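Local coordinates for tRNA dimethylallyltransferase (Staphylococcus epidermidis ATCC 12228, PDB 3D3Q), which probably transfers a dimethylallyl group from dimethylallyl diphosphate to the adenine at position 37 of tRNAs that read codons beginning with uridine, at residues N259-M262 and E263-V266; L269-H272 and S273-A277. All blocks are in the same frame, centred on the assembly; numbering follows the deposited sequence.

Contact 1 (N259-M262 and E263-V266); sequences NISM and ENAV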
ATOM      1  N   ASN A 259       9.946  29.850  11.576  1.00 43.60           N
ATOM      2  CA  ASN A 259      11.308  29.369  11.737  1.00 43.75           C
ATOM      3  C   ASN A 259      11.837  28.820  10.422  1.00 43.71           C
ATOM      4  O   ASN A 259      13.044  28.732  10.214  1.00 42.68           O
ATOM      5  CB  ASN A 259      11.365  28.299  12.826  1.00 43.72           C
ATOM      6  CG  ASN A 259      11.033  28.851  14.189  1.00 44.15           C
ATOM      7  OD1 ASN A 259      10.079  28.411  14.836  1.00 45.04           O
ATOM      8  ND2 ASN A 259      11.809  29.834  14.631  1.00 43.19           N
ATOM      9  N   ILE A 260      10.928  28.467   9.528  1.00 43.37           N
ATOM     10  CA  ILE A 260      11.333  27.949   8.234  1.00 43.46           C
ATOM     11  C   ILE A 260      10.490  28.604   7.131  1.00 43.92           C
ATOM     12  O   ILE A 260       9.332  28.983   7.360  1.00 42.74           O
ATOM     13  CB  ILE A 260      11.207  26.409   8.222  1.00 43.21           C
ATOM     14  CG1 ILE A 260      11.636  25.853   6.868  1.00 43.70           C
ATOM     15  CG2 ILE A 260       9.790  25.992   8.584  1.00 43.86           C
ATOM     16  CD1 ILE A 260      11.619  24.337   6.797  1.00 44.18           C
ATOM     17  N   SER A 261      11.073  28.770   5.943  1.00 44.15           N
ATOM     18  CA  SER A 261      10.363  29.416   4.828  1.00 44.65           C
ATOM     19  C   SER A 261       9.422  28.454   4.131  1.00 44.60           C
ATOM     20  O   SER A 261       9.651  27.254   4.124  1.00 44.23           O
ATOM     21  CB  SER A 261      11.362  29.977   3.809  1.00 43.24           C
ATOM     22  OG  SER A 261      12.101  28.944   3.198  1.00 43.70           O
HETATM   23  N   MSE A 262       8.363  28.992   3.542  1.00 46.15           N
HETATM   24  CA  MSE A 262       7.394  28.163   2.845  1.00 47.95           C
HETATM   25  C   MSE A 262       8.072  27.358   1.742  1.00 46.17           C
HETATM   26  O   MSE A 262       7.810  26.167   1.582  1.00 45.54           O
HETATM   27  CB  MSE A 262       6.285  29.037   2.249  1.00 51.56           C
HETATM   28  CG  MSE A 262       5.154  28.274   1.554  1.00 56.73           C
HETATM   29 SE   MSE A 262       3.940  27.356   2.776  1.00 68.54          SE
HETATM   30  CE  MSE A 262       4.934  25.705   2.928  1.00 64.64           C
ATOM     31  N   GLU A 263       8.951  28.012   0.990  1.00 45.51           N
ATOM     32  CA  GLU A 263       9.663  27.360  -0.107  1.00 45.04           C
ATOM     33  C   GLU A 263      10.411  26.121   0.351  1.00 44.37           C
ATOM     34  O   GLU A 263      10.154  25.012  -0.121  1.00 42.41           O
ATOM     35  CB  GLU A 263      10.646  28.340  -0.753  1.00 45.88           C
ATOM     36  CG  GLU A 263       9.959  29.503  -1.460  1.00 48.51           C
ATOM     37  CD  GLU A 263       9.726  30.717  -0.573  1.00 50.02           C
ATOM     38  OE1 GLU A 263       9.032  31.649  -1.038  1.00 50.44           O
ATOM     39  OE2 GLU A 263      10.246  30.752   0.568  1.00 51.15           O
ATOM     40  N   ASN A 264      11.344  26.335   1.274  1.00 44.68           N
ATOM     41  CA  ASN A 264      12.156  25.267   1.842  1.00 44.86           C
ATOM     42  C   ASN A 264      11.304  24.126   2.414  1.00 44.40           C
ATOM     43  O   ASN A 264      11.580  22.945   2.172  1.00 44.99           O
ATOM     44  CB  ASN A 264      13.073  25.849   2.917  1.00 45.20           C
ATOM     45  CG  ASN A 264      14.210  26.661   2.321  1.00 47.47           C
ATOM     46  OD1 ASN A 264      15.015  27.245   3.037  1.00 47.36           O
ATOM     47  ND2 ASN A 264      14.285  26.687   0.989  1.00 49.46           N
ATOM     48  N   ALA A 265      10.263  24.485   3.158  1.00 43.68           N
ATOM     49  CA  ALA A 265       9.360  23.511   3.750  1.00 42.84           C
ATOM     50  C   ALA A 265       8.706  22.665   2.665  1.00 42.53           C
ATOM     51  O   ALA A 265       8.730  21.435   2.727  1.00 42.36           O
ATOM     52  CB  ALA A 265       8.296  24.223   4.570  1.00 42.55           C
ATOM     53  N   VAL A 266       8.112  23.317   1.675  1.00 42.41           N
ATOM     54  CA  VAL A 266       7.463  22.588   0.600  1.00 43.43           C
ATOM     55  C   VAL A 266       8.454  21.663  -0.080  1.00 44.60           C
ATOM     56  O   VAL A 266       8.099  20.565  -0.504  1.00 44.52           O
ATOM     57  CB  VAL A 266       6.868  23.543  -0.446  1.00 44.20           C
ATOM     58  CG1 VAL A 266       6.262  22.743  -1.597  1.00 42.88           C
ATOM     59  CG2 VAL A 266       5.808  24.415   0.209  1.00 43.74           C
TER
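Ser261 caps the start of helix 262-286: its OG accepts a weak hydrogen bond from Asn264 N at 3.3 Å. This is the N-cap arrangement, in which a short side chain supplies an acceptor for an amide of the first turn that has no earlier carbonyl of the helix to bind. Serine suits the place because its hydroxyl lies one bond beyond CB; with chi1 at 65° the OG sits between the backbone N and the carbonyl carbon and faces the opening turn. The next two amides are served by the main chain. Ala265 N gives a hydrogen bond of 3.0 Å to Ser261 O, and Val266 N gives one of 2.9 Å to Met262 O. Ser261 thus accepts from two successive amides, weakly through its side chain and more firmly through its carbonyl. On the apolar side, the extended side chain of Ile260 brings its CD1 to 4.0 Å from Ala265 CB, and the small methyl of alanine fits this buried place close to the backbone. The contact joins the end of the loop after helix 252-257 to the first turn of helix 262-286, with Ile260 packed on Pro254 and Val255 and Met262, a selenomethionine, on Leu252 of the former helix.

Contact 2 (L269-H272 and S273-A277); sequences LKQH and SRQYA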
ATOM      1  N   LEU A 269       8.579  18.730   1.996  1.00 48.23           N
ATOM      2  CA  LEU A 269       7.299  18.032   1.972  1.00 47.71           C
ATOM      3  C   LEU A 269       7.192  17.111   0.746  1.00 47.84           C
ATOM      4  O   LEU A 269       6.722  15.978   0.853  1.00 47.71           O
ATOM      5  CB  LEU A 269       6.147  19.049   1.980  1.00 46.71           C
ATOM      6  CG  LEU A 269       4.720  18.553   1.729  1.00 45.77           C
ATOM      7  CD1 LEU A 269       4.374  17.447   2.695  1.00 46.01           C
ATOM      8  CD2 LEU A 269       3.748  19.711   1.879  1.00 45.49           C
ATOM      9  N   LYS A 270       7.630  17.589  -0.417  1.00 47.27           N
ATOM     10  CA  LYS A 270       7.576  16.777  -1.632  1.00 47.21           C
ATOM     11  C   LYS A 270       8.622  15.670  -1.562  1.00 47.74           C
ATOM     12  O   LYS A 270       8.464  14.616  -2.176  1.00 47.84           O
ATOM     13  CB  LYS A 270       7.839  17.633  -2.871  1.00 46.87           C
ATOM     14  CG  LYS A 270       6.853  18.785  -3.072  1.00 45.75           C
ATOM     15  CD  LYS A 270       7.167  19.562  -4.347  1.00 43.37           C
ATOM     16  CE  LYS A 270       6.242  20.741  -4.523  1.00 42.55           C
ATOM     17  NZ  LYS A 270       6.391  21.323  -5.870  1.00 42.55           N
ATOM     18  N   GLN A 271       9.698  15.916  -0.821  1.00 47.50           N
ATOM     19  CA  GLN A 271      10.737  14.917  -0.687  1.00 47.55           C
ATOM     20  C   GLN A 271      10.228  13.782   0.202  1.00 46.89           C
ATOM     21  O   GLN A 271      10.127  12.644  -0.249  1.00 48.08           O
ATOM     22  CB  GLN A 271      12.006  15.533  -0.094  1.00 50.10           C
ATOM     23  CG  GLN A 271      13.240  14.682  -0.331  1.00 51.28           C
ATOM     24  CD  GLN A 271      14.374  14.985   0.627  1.00 51.63           C
ATOM     25  OE1 GLN A 271      15.480  14.468   0.465  1.00 51.74           O
ATOM     26  NE2 GLN A 271      14.106  15.815   1.635  1.00 51.56           N
ATOM     27  N   HIS A 272       9.900  14.084   1.459  1.00 45.28           N
ATOM     28  CA  HIS A 272       9.380  13.063   2.385  1.00 42.45           C
ATOM     29  C   HIS A 272       8.271  12.264   1.704  1.00 40.81           C
ATOM     30  O   HIS A 272       8.088  11.088   1.988  1.00 39.84           O
ATOM     31  CB  HIS A 272       8.776  13.703   3.643  1.00 43.50           C
ATOM     32  CG  HIS A 272       9.776  14.321   4.566  1.00 45.07           C
ATOM     33  ND1 HIS A 272      10.608  15.351   4.188  1.00 45.43           N
ATOM     34  CD2 HIS A 272      10.050  14.072   5.867  1.00 46.21           C
ATOM     35  CE1 HIS A 272      11.353  15.713   5.217  1.00 45.55           C
ATOM     36  NE2 HIS A 272      11.033  14.953   6.247  1.00 46.84           N
ATOM     37  N   SER A 273       7.517  12.920   0.824  1.00 38.20           N
ATOM     38  CA  SER A 273       6.432  12.258   0.139  1.00 35.52           C
ATOM     39  C   SER A 273       6.989  11.289  -0.876  1.00 35.68           C
ATOM     40  O   SER A 273       6.456  10.194  -1.051  1.00 35.30           O
ATOM     41  CB  SER A 273       5.520  13.276  -0.537  1.00 35.90           C
ATOM     42  OG  SER A 273       4.821  14.066   0.409  1.00 32.29           O
ATOM     43  N   ARG A 274       8.061  11.680  -1.554  1.00 35.75           N
ATOM     44  CA  ARG A 274       8.682  10.798  -2.542  1.00 36.75           C
ATOM     45  C   ARG A 274       9.321   9.588  -1.858  1.00 37.28           C
ATOM     46  O   ARG A 274       9.148   8.463  -2.308  1.00 38.52           O
ATOM     47  CB  ARG A 274       9.756  11.544  -3.350  1.00 36.95           C
ATOM     48  CG  ARG A 274       9.236  12.631  -4.277  1.00 36.82           C
ATOM     49  CD  ARG A 274      10.360  13.161  -5.158  1.00 36.70           C
ATOM     50  NE  ARG A 274      11.386  13.858  -4.386  1.00 38.35           N
ATOM     51  CZ  ARG A 274      11.422  15.178  -4.202  1.00 38.14           C
ATOM     52  NH1 ARG A 274      10.485  15.949  -4.735  1.00 36.22           N
ATOM     53  NH2 ARG A 274      12.396  15.730  -3.486  1.00 37.03           N
ATOM     54  N   GLN A 275      10.059   9.821  -0.775  1.00 38.05           N
ATOM     55  CA  GLN A 275      10.718   8.739  -0.051  1.00 38.52           C
ATOM     56  C   GLN A 275       9.689   7.778   0.512  1.00 38.01           C
ATOM     57  O   GLN A 275       9.835   6.559   0.417  1.00 39.39           O
ATOM     58  CB  GLN A 275      11.556   9.294   1.091  1.00 40.25           C
ATOM     59  CG  GLN A 275      12.681  10.212   0.647  1.00 43.98           C
ATOM     60  CD  GLN A 275      13.282  10.997   1.808  1.00 46.35           C
ATOM     61  OE1 GLN A 275      13.651  10.425   2.829  1.00 48.91           O
ATOM     62  NE2 GLN A 275      13.386  12.315   1.648  1.00 47.14           N
ATOM     63  N   TYR A 276       8.642   8.335   1.101  1.00 36.36           N
ATOM     64  CA  TYR A 276       7.590   7.528   1.685  1.00 35.31           C
ATOM     65  C   TYR A 276       6.950   6.623   0.647  1.00 34.41           C
ATOM     66  O   TYR A 276       6.826   5.422   0.853  1.00 33.63           O
ATOM     67  CB  TYR A 276       6.544   8.446   2.325  1.00 35.75           C
ATOM     68  CG  TYR A 276       5.366   7.724   2.925  1.00 36.20           C
ATOM     69  CD1 TYR A 276       4.284   7.341   2.135  1.00 36.58           C
ATOM     70  CD2 TYR A 276       5.332   7.424   4.281  1.00 35.33           C
ATOM     71  CE1 TYR A 276       3.194   6.681   2.684  1.00 37.87           C
ATOM     72  CE2 TYR A 276       4.254   6.762   4.844  1.00 36.76           C
ATOM     73  CZ  TYR A 276       3.184   6.396   4.040  1.00 38.26           C
ATOM     74  OH  TYR A 276       2.093   5.763   4.587  1.00 40.41           O
ATOM     75  N   ALA A 277       6.545   7.207  -0.470  1.00 34.89           N
ATOM     76  CA  ALA A 277       5.915   6.451  -1.538  1.00 36.30           C
ATOM     77  C   ALA A 277       6.829   5.325  -1.993  1.00 38.00           C
ATOM     78  O   ALA A 277       6.371   4.222  -2.300  1.00 36.91           O
ATOM     79  CB  ALA A 277       5.599   7.364  -2.713  1.00 35.53           C
TER
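Ser273, Gln271 and His272 have the most surface buried in this part of helix 262-286, and each uses it differently. Ser273 folds its hydroxyl back on the preceding turn, chi1 -67°, and OG donates to Leu269 O at 2.7 Å. Ser273 N donates to that oxygen too, from the opposite face of the carbonyl plane, so two bonds grip one acceptor. Serine suits this buried position because the helix itself satisfies its polar end. Gln271 O accepts from Gln275 N at 2.9 Å. Long, flexible and polar, glutamine suits a partly exposed position: the Gln271 side chain extends outward, crossing that of Gln275 obliquely with the amide planes 67° apart, and that of Arg274 at about a right angle. Arg274 bends at chi3, laying one face of its guanidinium over Lys270 O and Gln271 CA, while NH1 is hydrogen-bonded to Asn215. His272 O accepts from Tyr276 N at 2.9 Å, and histidine adds a ring N-H, at ND1, that turns back to Lys268 O. Tyr276 reaches the loop residue Thr105, a probable tRNA-contacting site. On helix 207-224, Ile214 meets Ser273 and Ala277, and Asp219 forms a salt bridge with Lys270.

Both contacts belong to helix 262-286 and follow each other along the chain: contact 1 opens the helix and contact 2 lies further along it, their centres about 15 Å apart. They do not touch each other. The centre of contact 1 lies about 29 Å from the centre of the chain, that of contact 2 about 15 Å. The helix therefore runs from a surface turn beside helix 252-257, away from the annotated sites, inward past helix 207-224 to Thr105 and the predicted ATP-binding P-loop, which Tyr276 lies near without touching. One continuous helix thus spans from the periphery beside helix 252-257 to the region probably engaged by tRNA and substrate.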